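Local coordinates for protein S12 family peptidase (Streptomyces sp. 82F2, PDB 3WWX) that probably hydrolyses amide bonds with preference for D-configured substrates, as a serine peptidase of family S12 with a beta-lactamase-like fold, at residues V296-H301 with A312-R316. Numbering follows the deposited sequence.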
loop_
_atom_site.group_PDB
_atom_site.type_symbol
_atom_site.label_atom_id
_atom_site.label_comp_id
_atom_site.label_asym_id
_atom_site.label_seq_id
_atom_site.Cartn_x
_atom_site.Cartn_y
_atom_site.Cartn_z
ATOM N N VAL A 296 4.747 -19.160 -10.938
ATOM C CA VAL A 296 3.642 -18.233 -11.125
ATOM C C VAL A 296 4.065 -16.825 -10.722
ATOM O O VAL A 296 4.627 -16.599 -9.628
ATOM C CB VAL A 296 2.391 -18.667 -10.350
ATOM C CG1 VAL A 296 1.311 -17.600 -10.383
ATOM C CG2 VAL A 296 1.820 -19.972 -10.921
ATOM N N GLU A 297 3.780 -15.886 -11.611
ATOM C CA GLU A 297 4.099 -14.490 -11.413
ATOM C C GLU A 297 2.873 -13.769 -10.878
ATOM O O GLU A 297 1.782 -13.847 -11.449
ATOM C CB GLU A 297 4.514 -13.889 -12.752
ATOM C CG GLU A 297 4.825 -12.417 -12.714
ATOM C CD GLU A 297 5.086 -11.852 -14.104
ATOM O OE1 GLU A 297 4.148 -11.364 -14.796
ATOM O OE2 GLU A 297 6.273 -11.893 -14.493
ATOM N N VAL A 298 3.057 -13.060 -9.765
ATOM C CA VAL A 298 1.967 -12.300 -9.160
ATOM C C VAL A 298 2.309 -10.831 -9.089
ATOM O O VAL A 298 3.474 -10.439 -9.004
ATOM C CB VAL A 298 1.588 -12.824 -7.766
ATOM C CG1 VAL A 298 0.919 -14.180 -7.899
ATOM C CG2 VAL A 298 2.795 -12.895 -6.825
ATOM N N TRP A 299 1.251 -10.029 -9.144
ATOM C CA TRP A 299 1.297 -8.575 -9.141
ATOM C C TRP A 299 0.429 -8.074 -8.004
ATOM O O TRP A 299 -0.683 -8.554 -7.795
ATOM C CB TRP A 299 0.772 -8.009 -10.479
ATOM C CG TRP A 299 1.684 -8.345 -11.613
ATOM C CD1 TRP A 299 1.724 -9.520 -12.324
ATOM C CD2 TRP A 299 2.703 -7.507 -12.163
ATOM N NE1 TRP A 299 2.726 -9.463 -13.262
ATOM C CE2 TRP A 299 3.334 -8.235 -13.191
ATOM C CE3 TRP A 299 3.153 -6.214 -11.879
ATOM C CZ2 TRP A 299 4.380 -7.711 -13.951
ATOM C CZ3 TRP A 299 4.195 -5.692 -12.619
ATOM C CH2 TRP A 299 4.809 -6.444 -13.645
ATOM N N GLY A 300 0.910 -7.084 -7.268
ATOM C CA GLY A 300 0.120 -6.595 -6.147
ATOM C C GLY A 300 0.939 -5.686 -5.259
ATOM O O GLY A 300 1.812 -4.974 -5.735
ATOM N N HIS A 301 0.667 -5.715 -3.963
ATOM C CA HIS A 301 1.385 -4.852 -3.036
ATOM C C HIS A 301 1.115 -5.368 -1.639
ATOM O O HIS A 301 0.048 -5.910 -1.365
ATOM C CB HIS A 301 0.880 -3.405 -3.178
ATOM C CG HIS A 301 1.914 -2.348 -2.903
ATOM N ND1 HIS A 301 2.294 -1.973 -1.633
ATOM C CD2 HIS A 301 2.608 -1.553 -3.753
ATOM C CE1 HIS A 301 3.201 -1.006 -1.718
ATOM N NE2 HIS A 301 3.409 -0.739 -2.987
ATOM N N ALA A 312 -2.194 -8.482 -0.984
ATOM C CA ALA A 312 -3.107 -8.444 -2.136
ATOM C C ALA A 312 -2.291 -8.779 -3.364
ATOM O O ALA A 312 -1.289 -8.121 -3.644
ATOM C CB ALA A 312 -3.736 -7.075 -2.291
ATOM N N GLN A 313 -2.701 -9.819 -4.078
ATOM C CA GLN A 313 -1.929 -10.315 -5.223
ATOM C C GLN A 313 -2.856 -10.863 -6.287
ATOM O O GLN A 313 -3.906 -11.410 -5.972
ATOM C CB GLN A 313 -0.995 -11.441 -4.773
ATOM C CG GLN A 313 0.093 -11.000 -3.770
ATOM C CD GLN A 313 1.127 -10.047 -4.345
ATOM O OE1 GLN A 313 1.367 -10.012 -5.558
ATOM N NE2 GLN A 313 1.787 -9.294 -3.472
ATOM N N VAL A 314 -2.452 -10.703 -7.540
ATOM C CA VAL A 314 -3.180 -11.289 -8.648
ATOM C C VAL A 314 -2.210 -11.766 -9.724
ATOM O O VAL A 314 -1.117 -11.222 -9.872
ATOM C CB VAL A 314 -4.191 -10.289 -9.211
ATOM C CG1 VAL A 314 -3.523 -9.096 -9.909
ATOM C CG2 VAL A 314 -5.184 -10.970 -10.091
ATOM N N THR A 315 -2.613 -12.770 -10.505
ATOM C CA THR A 315 -1.828 -13.122 -11.684
ATOM C C THR A 315 -1.938 -12.003 -12.723
ATOM O O THR A 315 -2.802 -11.137 -12.631
ATOM C CB THR A 315 -2.282 -14.483 -12.244
ATOM O OG1 THR A 315 -3.707 -14.461 -12.369
ATOM C CG2 THR A 315 -1.886 -15.598 -11.284
ATOM N N ARG A 316 -1.057 -12.008 -13.717
ATOM C CA ARG A 316 -0.951 -10.875 -14.630
ATOM C C ARG A 316 -2.215 -10.603 -15.438
ATOM O O ARG A 316 -2.498 -9.446 -15.777
ATOM C CB ARG A 316 0.229 -11.089 -15.582
ATOM C CG ARG A 316 0.423 -10.003 -16.628
ATOM C CD ARG A 316 0.653 -8.638 -16.032
ATOM N NE ARG A 316 0.790 -7.611 -17.066
ATOM C CZ ARG A 316 -0.237 -6.993 -17.641
ATOM N NH1 ARG A 316 -1.481 -7.279 -17.279
ATOM N NH2 ARG A 316 -0.022 -6.090 -18.593
HETATM O O HOH W 1 0.848 -14.136 -13.913
HETATM O O HOH W 2 0.870 -8.634 -0.882
#
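Trp299 and Val314 pair toward the open end of the hairpin of strands 297-305 and 308-315, two central strands of the antiparallel sheet of this beta-lactamase-like fold. Trp299 N donates to Val314 O at 2.7 Å, and Val314 N returns a bond to Trp299 O at 2.8 Å. Next to them Gly300 lies close against Gln313. Gly300 CA lies 3.3 Å from Ala312 O, a CA-H...O contact. Val298 and Gln313 sit on the face packed by helix 334-343. On the other face, Val314 meets Leu255 of helix 244-255.

The indole of Trp299, with CG anti to its carbonyl carbon (chi1 -67°), swings toward Arg316. Arg316 CD sits over one face of the five-membered ring, 4.0 Å from its centroid, in a CH-pi contact. Trp299 NE1 donates to Glu297 OE1 at 2.8 Å, nearly in the ring plane but from above the carboxylate plane.

The chain end beyond is looser and partly exposed. Thr315 CG2 reaches Val296 CG1 at 3.9 Å, and a water joins Glu297 O to Arg316 N.

The edge bond and the CH-pi contact help set the indole's rotation; Thr269, Thr271 and Leu287 also touch it. Arg316 contributes aliphatic carbon rather than charge; its NE stays 5.5 Å from Glu297 OE1.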